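PDB 3CR3: PTS-dependent dihydroxyacetone kinase, ADP-binding subunit DhaL from Lactococcus lactis subsp. lactis, which binds ADP, takes up a phosphoryl group from DhaM to form ATP, and passes it to dihydroxyacetone held by DhaK. Local coordinates for residues 35-43 with 75-83; 122-131 with 174-184. All blocks are in the same frame, centred on the assembly; numbering follows the deposited sequence.

Interaction 1 (35-43 with 75-83). With MG (magnesium ion), chain E; MG (magnesium ion), chain F; ADP (adenosine-5'-diphosphate), chain G.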
loop_
_atom_site.group_PDB
_atom_site.type_symbol
_atom_site.label_atom_id
_atom_site.label_comp_id
_atom_site.label_asym_id
_atom_site.label_seq_id
_atom_site.Cartn_x
_atom_site.Cartn_y
_atom_site.Cartn_z
ATOM N N GLY A 35 6.711 -3.924 19.274
ATOM C CA GLY A 35 7.130 -3.513 20.614
ATOM C C GLY A 35 6.080 -2.813 21.471
ATOM O O GLY A 35 6.415 -1.896 22.236
ATOM N N ASP A 36 4.825 -3.255 21.353
ATOM C CA ASP A 36 3.696 -2.611 22.032
ATOM C C ASP A 36 2.757 -3.558 22.805
ATOM O O ASP A 36 1.804 -3.083 23.422
ATOM C CB ASP A 36 2.865 -1.810 21.015
ATOM C CG ASP A 36 2.012 -2.695 20.124
ATOM O OD1 ASP A 36 2.127 -3.938 20.180
ATOM O OD2 ASP A 36 1.215 -2.164 19.332
ATOM N N HIS A 37 2.985 -4.875 22.783
ATOM C CA HIS A 37 1.998 -5.774 23.404
ATOM C C HIS A 37 1.731 -5.478 24.881
ATOM O O HIS A 37 0.579 -5.454 25.295
ATOM C CB HIS A 37 2.315 -7.269 23.214
ATOM C CG HIS A 37 1.248 -8.177 23.762
ATOM N ND1 HIS A 37 -0.050 -8.165 23.302
ATOM C CD2 HIS A 37 1.286 -9.115 24.739
ATOM C CE1 HIS A 37 -0.761 -9.071 23.954
ATOM N NE2 HIS A 37 0.026 -9.654 24.838
ATOM N N GLY A 38 2.796 -5.285 25.661
ATOM C CA GLY A 38 2.688 -4.941 27.074
ATOM C C GLY A 38 1.934 -3.650 27.329
ATOM O O GLY A 38 1.033 -3.617 28.169
ATOM N N ALA A 39 2.316 -2.593 26.610
ATOM C CA ALA A 39 1.597 -1.310 26.605
ATOM C C ALA A 39 0.106 -1.480 26.273
ATOM O O ALA A 39 -0.747 -0.945 26.982
ATOM C CB ALA A 39 2.240 -0.374 25.602
ATOM N N ASN A 40 -0.182 -2.228 25.195
ATOM C CA ASN A 40 -1.537 -2.549 24.726
ATOM C C ASN A 40 -2.388 -3.191 25.827
ATOM O O ASN A 40 -3.496 -2.732 26.130
ATOM C CB ASN A 40 -1.473 -3.539 23.543
ATOM C CG ASN A 40 -1.185 -2.870 22.186
ATOM O OD1 ASN A 40 -1.203 -1.649 22.048
ATOM N ND2 ASN A 40 -0.945 -3.700 21.167
HETATM N N MSE A 41 -1.859 -4.274 26.398
HETATM C CA MSE A 41 -2.523 -5.012 27.464
HETATM C C MSE A 41 -2.661 -4.220 28.773
HETATM O O MSE A 41 -3.657 -4.391 29.486
HETATM C CB MSE A 41 -1.814 -6.344 27.723
HETATM C CG MSE A 41 -1.879 -7.345 26.549
HETATM SE SE MSE A 41 -3.702 -7.788 25.970
HETATM C CE MSE A 41 -4.209 -8.782 27.586
ATOM N N ALA A 42 -1.661 -3.394 29.098
ATOM C CA ALA A 42 -1.701 -2.568 30.309
ATOM C C ALA A 42 -2.839 -1.569 30.259
ATOM O O ALA A 42 -3.599 -1.442 31.222
ATOM C CB ALA A 42 -0.383 -1.857 30.552
ATOM N N ARG A 43 -2.944 -0.882 29.127
ATOM C CA ARG A 43 -4.048 0.037 28.826
ATOM C C ARG A 43 -5.396 -0.683 28.914
ATOM O O ARG A 43 -6.290 -0.276 29.661
ATOM C CB ARG A 43 -3.843 0.601 27.422
ATOM C CG ARG A 43 -4.900 1.565 26.909
ATOM C CD ARG A 43 -4.397 2.279 25.643
ATOM N NE ARG A 43 -3.072 2.880 25.838
ATOM C CZ ARG A 43 -1.952 2.512 25.205
ATOM N NH1 ARG A 43 -1.968 1.546 24.297
ATOM N NH2 ARG A 43 -0.805 3.134 25.479
ATOM N N VAL A 75 -7.622 -1.541 23.261
ATOM C CA VAL A 75 -6.419 -2.187 22.712
ATOM C C VAL A 75 -6.362 -1.967 21.183
ATOM O O VAL A 75 -7.284 -2.354 20.461
ATOM C CB VAL A 75 -6.407 -3.707 23.045
ATOM C CG1 VAL A 75 -5.067 -4.344 22.713
ATOM C CG2 VAL A 75 -6.734 -3.939 24.508
ATOM N N GLY A 76 -5.296 -1.337 20.692
ATOM C CA GLY A 76 -5.202 -0.966 19.274
ATOM C C GLY A 76 -4.547 -1.973 18.334
ATOM O O GLY A 76 -4.459 -1.729 17.111
ATOM N N GLY A 77 -4.082 -3.095 18.905
ATOM C CA GLY A 77 -3.465 -4.176 18.140
ATOM C C GLY A 77 -4.321 -5.432 18.070
ATOM O O GLY A 77 -5.452 -5.461 18.578
ATOM N N ALA A 78 -3.764 -6.465 17.447
ATOM C CA ALA A 78 -4.425 -7.757 17.247
ATOM C C ALA A 78 -4.972 -8.356 18.540
ATOM O O ALA A 78 -6.018 -8.990 18.544
ATOM C CB ALA A 78 -3.456 -8.745 16.581
ATOM N N SER A 79 -4.273 -8.147 19.643
ATOM C CA SER A 79 -4.719 -8.705 20.926
ATOM C C SER A 79 -6.121 -8.211 21.344
ATOM O O SER A 79 -6.813 -8.884 22.110
ATOM C CB SER A 79 -3.683 -8.407 22.014
ATOM O OG SER A 79 -3.502 -7.001 22.120
ATOM N N GLY A 80 -6.533 -7.045 20.843
ATOM C CA GLY A 80 -7.881 -6.510 21.112
ATOM C C GLY A 80 -9.015 -7.367 20.547
ATOM O O GLY A 80 -9.810 -7.937 21.318
ATOM N N PRO A 81 -9.121 -7.453 19.206
ATOM C CA PRO A 81 -10.076 -8.387 18.609
ATOM C C PRO A 81 -9.953 -9.820 19.144
ATOM O O PRO A 81 -10.964 -10.521 19.243
ATOM C CB PRO A 81 -9.740 -8.364 17.113
ATOM C CG PRO A 81 -8.879 -7.199 16.890
ATOM C CD PRO A 81 -8.390 -6.665 18.191
ATOM N N LEU A 82 -8.745 -10.247 19.493
ATOM C CA LEU A 82 -8.539 -11.638 19.937
ATOM C C LEU A 82 -9.046 -11.932 21.353
ATOM O O LEU A 82 -9.885 -12.814 21.549
ATOM C CB LEU A 82 -7.063 -12.052 19.797
ATOM C CG LEU A 82 -6.528 -12.099 18.362
ATOM C CD1 LEU A 82 -5.003 -12.110 18.412
ATOM C CD2 LEU A 82 -7.058 -13.282 17.601
ATOM N N TYR A 83 -8.515 -11.217 22.338
ATOM C CA TYR A 83 -9.010 -11.336 23.713
ATOM C C TYR A 83 -10.479 -10.923 23.821
ATOM O O TYR A 83 -11.247 -11.548 24.566
ATOM C CB TYR A 83 -8.169 -10.500 24.686
ATOM C CG TYR A 83 -6.862 -11.144 25.097
ATOM C CD1 TYR A 83 -6.854 -12.286 25.895
ATOM C CD2 TYR A 83 -5.634 -10.605 24.699
ATOM C CE1 TYR A 83 -5.667 -12.880 26.290
ATOM C CE2 TYR A 83 -4.428 -11.201 25.071
ATOM C CZ TYR A 83 -4.456 -12.340 25.869
ATOM O OH TYR A 83 -3.297 -12.957 26.249
HETATM MG MG MG E . 2.404 -5.378 18.995
HETATM MG MG MG F . 0.329 -2.859 17.201
HETATM P PB ADP G . -0.091 -6.352 17.218
HETATM O O1B ADP G . 0.817 -5.241 17.638
HETATM O O2B ADP G . -1.217 -5.894 16.356
HETATM O O3B ADP G . 0.649 -7.566 16.655
HETATM P PA ADP G . -0.101 -7.140 20.013
HETATM O O1A ADP G . 1.359 -6.843 19.974
HETATM O O2A ADP G . -0.898 -6.451 21.096
HETATM O O3A ADP G . -0.808 -6.864 18.579
HETATM O "O5'" ADP G . -0.328 -8.733 20.154
HETATM C "C5'" ADP G . 0.541 -9.653 19.485
HETATM C "C4'" ADP G . 0.050 -11.050 19.803
HETATM O "O4'" ADP G . -1.228 -11.311 19.208
HETATM C "C3'" ADP G . 0.967 -12.136 19.270
HETATM O "O3'" ADP G . 2.002 -12.381 20.223
HETATM C "C2'" ADP G . 0.036 -13.332 19.081
HETATM O "O2'" ADP G . -0.017 -14.185 20.227
HETATM C "C1'" ADP G . -1.346 -12.706 18.947
HETATM N N9 ADP G . -1.829 -12.860 17.563
HETATM C C8 ADP G . -1.487 -12.049 16.538
HETATM N N7 ADP G . -2.091 -12.446 15.408
HETATM C C5 ADP G . -2.823 -13.535 15.711
HETATM C C6 ADP G . -3.701 -14.454 14.964
HETATM N N6 ADP G . -3.911 -14.237 13.651
HETATM N N1 ADP G . -4.283 -15.469 15.640
HETATM C C2 ADP G . -4.089 -15.666 16.959
HETATM N N3 ADP G . -3.301 -14.877 17.691
HETATM C C4 ADP G . -2.649 -13.818 17.130
HETATM O O HOH W 1 -3.691 0.402 22.143
HETATM O O HOH W 2 3.128 -7.017 17.467
HETATM O O HOH W 3 -1.097 -3.636 15.493
#

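Interaction 2 (122-131 with 174-184). With ADP (adenosine-5'-diphosphate), chain G.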
loop_
_atom_site.group_PDB
_atom_site.type_symbol
_atom_site.label_atom_id
_atom_site.label_comp_id
_atom_site.label_asym_id
_atom_site.label_seq_id
_atom_site.Cartn_x
_atom_site.Cartn_y
_atom_site.Cartn_z
ATOM N N LYS A 122 2.600 -20.414 16.607
ATOM C CA LYS A 122 3.307 -19.445 17.462
ATOM C C LYS A 122 2.413 -18.273 17.838
ATOM O O LYS A 122 2.784 -17.128 17.659
ATOM C CB LYS A 122 4.622 -18.959 16.824
ATOM C CG LYS A 122 5.694 -18.422 17.793
ATOM C CD LYS A 122 6.598 -17.456 17.018
ATOM C CE LYS A 122 7.839 -17.021 17.765
ATOM N NZ LYS A 122 8.852 -18.111 17.924
ATOM N N THR A 123 1.215 -18.560 18.339
ATOM C CA THR A 123 0.350 -17.506 18.877
ATOM C C THR A 123 -0.242 -17.997 20.200
ATOM O O THR A 123 -0.046 -19.158 20.569
ATOM C CB THR A 123 -0.825 -17.167 17.947
ATOM O OG1 THR A 123 -1.756 -18.257 17.948
ATOM C CG2 THR A 123 -0.374 -16.858 16.516
HETATM N N MSE A 124 -1.003 -17.118 20.866
HETATM C CA MSE A 124 -1.739 -17.438 22.094
HETATM C C MSE A 124 -2.649 -18.660 21.955
HETATM O O MSE A 124 -2.940 -19.297 22.929
HETATM C CB MSE A 124 -2.564 -16.234 22.553
HETATM C CG MSE A 124 -3.731 -15.885 21.606
HETATM SE SE MSE A 124 -4.681 -14.245 22.173
HETATM C CE MSE A 124 -5.571 -14.907 23.679
ATOM N N VAL A 125 -3.116 -18.948 20.746
ATOM C CA VAL A 125 -3.863 -20.182 20.443
ATOM C C VAL A 125 -3.149 -21.428 21.005
ATOM O O VAL A 125 -3.787 -22.356 21.507
ATOM C CB VAL A 125 -4.095 -20.322 18.903
ATOM C CG1 VAL A 125 -4.533 -21.731 18.519
ATOM C CG2 VAL A 125 -5.132 -19.305 18.417
ATOM N N ASP A 126 -1.822 -21.414 20.959
ATOM C CA ASP A 126 -1.026 -22.564 21.409
ATOM C C ASP A 126 -1.207 -22.831 22.897
ATOM O O ASP A 126 -1.333 -23.974 23.315
ATOM C CB ASP A 126 0.449 -22.343 21.094
ATOM C CG ASP A 126 0.690 -22.046 19.642
ATOM O OD1 ASP A 126 -0.159 -22.417 18.801
ATOM O OD2 ASP A 126 1.726 -21.428 19.336
ATOM N N ILE A 127 -1.248 -21.767 23.698
ATOM C CA ILE A 127 -1.373 -21.950 25.124
ATOM C C ILE A 127 -2.838 -22.147 25.536
ATOM O O ILE A 127 -3.114 -22.911 26.471
ATOM C CB ILE A 127 -0.615 -20.846 25.943
ATOM C CG1 ILE A 127 -0.484 -21.244 27.423
ATOM C CG2 ILE A 127 -1.275 -19.497 25.779
ATOM C CD1 ILE A 127 0.679 -20.564 28.162
ATOM N N TRP A 128 -3.769 -21.491 24.833
ATOM C CA TRP A 128 -5.195 -21.697 25.092
ATOM C C TRP A 128 -5.523 -23.174 24.893
ATOM O O TRP A 128 -6.190 -23.785 25.730
ATOM C CB TRP A 128 -6.079 -20.793 24.204
ATOM C CG TRP A 128 -6.251 -19.392 24.746
ATOM C CD1 TRP A 128 -5.335 -18.366 24.705
ATOM C CD2 TRP A 128 -7.413 -18.859 25.397
ATOM N NE1 TRP A 128 -5.853 -17.234 25.323
ATOM C CE2 TRP A 128 -7.123 -17.516 25.756
ATOM C CE3 TRP A 128 -8.659 -19.390 25.739
ATOM C CZ2 TRP A 128 -8.052 -16.698 26.412
ATOM C CZ3 TRP A 128 -9.562 -18.586 26.413
ATOM C CH2 TRP A 128 -9.254 -17.253 26.736
ATOM N N SER A 129 -5.002 -23.748 23.808
ATOM C CA SER A 129 -5.209 -25.168 23.487
ATOM C C SER A 129 -4.540 -26.091 24.489
ATOM O O SER A 129 -5.165 -27.042 24.973
ATOM C CB SER A 129 -4.694 -25.488 22.088
ATOM O OG SER A 129 -4.913 -26.858 21.779
ATOM N N ALA A 130 -3.268 -25.824 24.790
ATOM C CA ALA A 130 -2.516 -26.638 25.762
ATOM C C ALA A 130 -3.163 -26.599 27.148
ATOM O O ALA A 130 -3.236 -27.616 27.848
ATOM C CB ALA A 130 -1.034 -26.188 25.825
ATOM N N PHE A 131 -3.649 -25.422 27.538
ATOM C CA PHE A 131 -4.272 -25.254 28.853
ATOM C C PHE A 131 -5.597 -26.009 28.959
ATOM O O PHE A 131 -5.853 -26.689 29.968
ATOM C CB PHE A 131 -4.458 -23.761 29.148
ATOM C CG PHE A 131 -5.123 -23.468 30.456
ATOM C CD1 PHE A 131 -4.526 -23.848 31.668
ATOM C CD2 PHE A 131 -6.320 -22.755 30.491
ATOM C CE1 PHE A 131 -5.131 -23.553 32.894
ATOM C CE2 PHE A 131 -6.933 -22.439 31.711
ATOM C CZ PHE A 131 -6.342 -22.835 32.914
ATOM N N ASP A 174 6.788 -15.743 22.067
ATOM C CA ASP A 174 5.617 -14.997 21.595
ATOM C C ASP A 174 4.966 -14.171 22.718
ATOM O O ASP A 174 4.623 -14.720 23.752
ATOM C CB ASP A 174 4.576 -15.967 21.045
ATOM C CG ASP A 174 3.363 -15.258 20.487
ATOM O OD1 ASP A 174 3.529 -14.392 19.592
ATOM O OD2 ASP A 174 2.250 -15.563 20.953
ATOM N N PRO A 175 4.815 -12.853 22.525
ATOM C CA PRO A 175 4.226 -12.027 23.592
ATOM C C PRO A 175 2.767 -12.370 23.999
ATOM O O PRO A 175 2.477 -12.393 25.182
ATOM C CB PRO A 175 4.333 -10.587 23.052
ATOM C CG PRO A 175 4.632 -10.692 21.617
ATOM C CD PRO A 175 5.263 -12.051 21.368
ATOM N N GLY A 176 1.880 -12.620 23.041
ATOM C CA GLY A 176 0.520 -13.041 23.335
ATOM C C GLY A 176 0.456 -14.342 24.124
ATOM O O GLY A 176 -0.418 -14.507 24.976
ATOM N N THR A 177 1.355 -15.284 23.807
ATOM C CA THR A 177 1.457 -16.543 24.543
ATOM C C THR A 177 1.782 -16.260 26.013
ATOM O O THR A 177 1.185 -16.857 26.906
ATOM C CB THR A 177 2.486 -17.494 23.900
ATOM O OG1 THR A 177 2.095 -17.773 22.547
ATOM C CG2 THR A 177 2.578 -18.827 24.660
ATOM N N GLN A 178 2.723 -15.347 26.248
ATOM C CA GLN A 178 3.083 -14.936 27.599
ATOM C C GLN A 178 1.938 -14.229 28.322
ATOM O O GLN A 178 1.675 -14.508 29.493
ATOM C CB GLN A 178 4.324 -14.023 27.602
ATOM C CG GLN A 178 4.780 -13.589 28.992
ATOM C CD GLN A 178 5.201 -14.733 29.875
ATOM O OE1 GLN A 178 4.394 -15.300 30.624
ATOM N NE2 GLN A 178 6.468 -15.100 29.790
ATOM N N SER A 179 1.276 -13.300 27.649
ATOM C CA SER A 179 0.178 -12.617 28.321
ATOM C C SER A 179 -0.936 -13.645 28.612
ATOM O O SER A 179 -1.529 -13.623 29.665
ATOM C CB SER A 179 -0.305 -11.394 27.522
ATOM O OG SER A 179 -0.809 -11.794 26.250
ATOM N N SER A 180 -1.161 -14.600 27.715
ATOM C CA SER A 180 -2.143 -15.658 28.011
ATOM C C SER A 180 -1.754 -16.564 29.181
ATOM O O SER A 180 -2.628 -17.051 29.894
ATOM C CB SER A 180 -2.512 -16.481 26.774
ATOM O OG SER A 180 -3.330 -15.738 25.881
ATOM N N ALA A 181 -0.455 -16.779 29.381
ATOM C CA ALA A 181 0.039 -17.539 30.535
ATOM C C ALA A 181 -0.329 -16.847 31.856
ATOM O O ALA A 181 -0.804 -17.500 32.805
ATOM C CB ALA A 181 1.572 -17.767 30.438
ATOM N N TYR A 182 -0.130 -15.529 31.903
ATOM C CA TYR A 182 -0.521 -14.732 33.072
ATOM C C TYR A 182 -2.014 -14.879 33.340
ATOM O O TYR A 182 -2.445 -14.948 34.484
ATOM C CB TYR A 182 -0.203 -13.238 32.863
ATOM C CG TYR A 182 1.261 -12.877 32.640
ATOM C CD1 TYR A 182 2.301 -13.599 33.240
ATOM C CD2 TYR A 182 1.594 -11.773 31.850
ATOM C CE1 TYR A 182 3.663 -13.230 33.031
ATOM C CE2 TYR A 182 2.908 -11.391 31.641
ATOM C CZ TYR A 182 3.944 -12.122 32.216
ATOM O OH TYR A 182 5.237 -11.722 31.971
ATOM N N LEU A 183 -2.807 -14.918 32.275
ATOM C CA LEU A 183 -4.252 -15.067 32.408
ATOM C C LEU A 183 -4.642 -16.362 33.115
ATOM O O LEU A 183 -5.481 -16.357 34.033
ATOM C CB LEU A 183 -4.929 -14.993 31.028
ATOM C CG LEU A 183 -6.459 -14.970 31.022
ATOM C CD1 LEU A 183 -6.977 -13.742 31.782
ATOM C CD2 LEU A 183 -6.964 -14.952 29.587
ATOM N N PHE A 184 -4.035 -17.460 32.673
ATOM C CA PHE A 184 -4.383 -18.791 33.165
ATOM C C PHE A 184 -3.768 -19.115 34.509
ATOM O O PHE A 184 -4.366 -19.840 35.305
ATOM C CB PHE A 184 -3.980 -19.864 32.149
ATOM C CG PHE A 184 -4.628 -19.701 30.802
ATOM C CD1 PHE A 184 -5.909 -19.150 30.685
ATOM C CD2 PHE A 184 -3.964 -20.119 29.644
ATOM C CE1 PHE A 184 -6.516 -19.003 29.443
ATOM C CE2 PHE A 184 -4.563 -19.970 28.390
ATOM C CZ PHE A 184 -5.857 -19.417 28.301
HETATM P PB ADP G . -0.091 -6.352 17.218
HETATM O O1B ADP G . 0.817 -5.241 17.638
HETATM O O2B ADP G . -1.217 -5.894 16.356
HETATM O O3B ADP G . 0.649 -7.566 16.655
HETATM P PA ADP G . -0.101 -7.140 20.013
HETATM O O1A ADP G . 1.359 -6.843 19.974
HETATM O O2A ADP G . -0.898 -6.451 21.096
HETATM O O3A ADP G . -0.808 -6.864 18.579
HETATM O "O5'" ADP G . -0.328 -8.733 20.154
HETATM C "C5'" ADP G . 0.541 -9.653 19.485
HETATM C "C4'" ADP G . 0.050 -11.050 19.803
HETATM O "O4'" ADP G . -1.228 -11.311 19.208
HETATM C "C3'" ADP G . 0.967 -12.136 19.270
HETATM O "O3'" ADP G . 2.002 -12.381 20.223
HETATM C "C2'" ADP G . 0.036 -13.332 19.081
HETATM O "O2'" ADP G . -0.017 -14.185 20.227
HETATM C "C1'" ADP G . -1.346 -12.706 18.947
HETATM N N9 ADP G . -1.829 -12.860 17.563
HETATM C C8 ADP G . -1.487 -12.049 16.538
HETATM N N7 ADP G . -2.091 -12.446 15.408
HETATM C C5 ADP G . -2.823 -13.535 15.711
HETATM C C6 ADP G . -3.701 -14.454 14.964
HETATM N N6 ADP G . -3.911 -14.237 13.651
HETATM N N1 ADP G . -4.283 -15.469 15.640
HETATM C C2 ADP G . -4.089 -15.666 16.959
HETATM N N3 ADP G . -3.301 -14.877 17.691
HETATM C C4 ADP G . -2.649 -13.818 17.130
HETATM O O HOH W 4 3.055 -20.128 21.283
#

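Interaction 1 (35-43 with 75-83)
His37 and Ser79 meet beside the alpha phosphate of ADP, at the starts of helices 37-54 and 79-94. Traced outward, CB of His37 lies 3.4 Å from ADP O1A. CG stands anti to the backbone N (chi1 -176°), which turns the imidazole toward the nucleotide. ND1 gives ADP O2A a nearly straight hydrogen bond of 2.9 Å, with O2A in the ring plane. CE1 rests on Ser79 CB at 3.6 Å, also at the ring edge, and at the tip NE2 bonds to Ser179 OG on helix 175-191. Met41 CG covers one imidazole face, so both ring nitrogens and this packing fix its rotation. With an alanine for His37, O2A is likely to lose one of its three donors, Ser179 one partner, and Met41 the ring it packs on, opening a gap beside Ser79.

The same O2A accepts from Asn40 ND2 (2.8 Å) and Ser79 OG, three donors from two helix starts gripping one oxygen. Ala78 N donates to ADP O2B at 2.8 Å. Gly77 packs so closely under Asn40 ND2 and ADP O3A that any side chain there would collide with both. Behind the phosphates, Asn40 CB lies on Val75 CG1, and a water joins Asn40 OD1, Arg43 NH1 and Gly76 N. Met41, a selenomethionine, bends at chi2 and chi3 to lay CE over one face of the Tyr83 ring, a CH-pi contact 3.9 Å from the centroid, with SE oblique to it, a Met-aromatic contact.

Asp36 splits its carboxylate between two magnesium ions: OD1 binds one at 1.9 Å, OD2 the other at 2.4 Å; Asp29 and Asp34 share in the metal site. Paired magnesium ions on an aspartate-rich loop, with phosphates held at helix starts, make this the nucleotide-phosphate site of the DhaL fold.

Interaction 2 (122-131 with 174-184)
Phe131 and Phe184 are brought face to face by different first torsions: CG of Phe131 lies anti to the backbone N (chi1 178°), whereas that of Phe184 is anti to its carbonyl carbon (chi1 -59°). Together with Trp128 they form an aromatic cluster between helices 125-136 and 175-191 of the all-helical DhaL fold. The two phenyl rings make an offset stack, centroids 4.2 Å apart and planes 10° from parallel, and Phe184 CB also sits over the Phe131 face. The far rim of Phe184 turns edge-on to the indole: CZ stands over one face of Trp128, 3.3 Å from CD2, a T-shaped pair.

Nearer the nucleotide, Ile127 is a knob in a hole formed by Thr177, Ser180, Ala181 and Phe184. Its CG2 presses tightly on Ser180 CB at 3.4 Å, while CD1 reaches Ala181 CB. Trp128 NE1 makes a bent hydrogen bond to Ser180 OG, its exact place less sure; the stronger polar partner of that oxygen is the hydroxyl of Tyr83. Helix 142-151 closes another side through Val149 and Leu145.

At the leading ends the chemistry turns polar. Thr123 and Asp126 make a capping box, in which Thr123 OG1 accepts from Val125 N and Asp126 OD2 receives a weak bond from Thr123 N. Across from it Asp174 caps helix 175-191 and holds the ribose: OD1 accepts from ADP O3' at 2.6 Å and OD2 from ADP O2'. Gly176 N and Met124 N donate to O3' and O2' respectively, so both segments grip the sugar, and a side chain at Gly176 would run into O2'. OD2 of Asp174 also takes Thr177 N from above the carboxylate plane and, on its anti lone pair, Thr177 OG1 at 2.7 Å.

In the fold
Both contacts are buried, and both pair the starts of helices that converge on one ADP, yet they share no helix. Interaction 1 joins helices 37-54 and 79-94 at the phosphate end, where charge, magnesium and water dominate and direct packing between the segments is less extensive. Interaction 2 lies nearer the centre of the chain, buries almost twice the area, and grades from a polar ribose site into an aromatic interior. Another protein chain reaches interaction 1 but not interaction 2. The two are tied together by Ser179 OG of helix 175-191, which also bonds to Tyr83 OH, and by Tyr83 packing on Met124, linking phosphate and ribose sites.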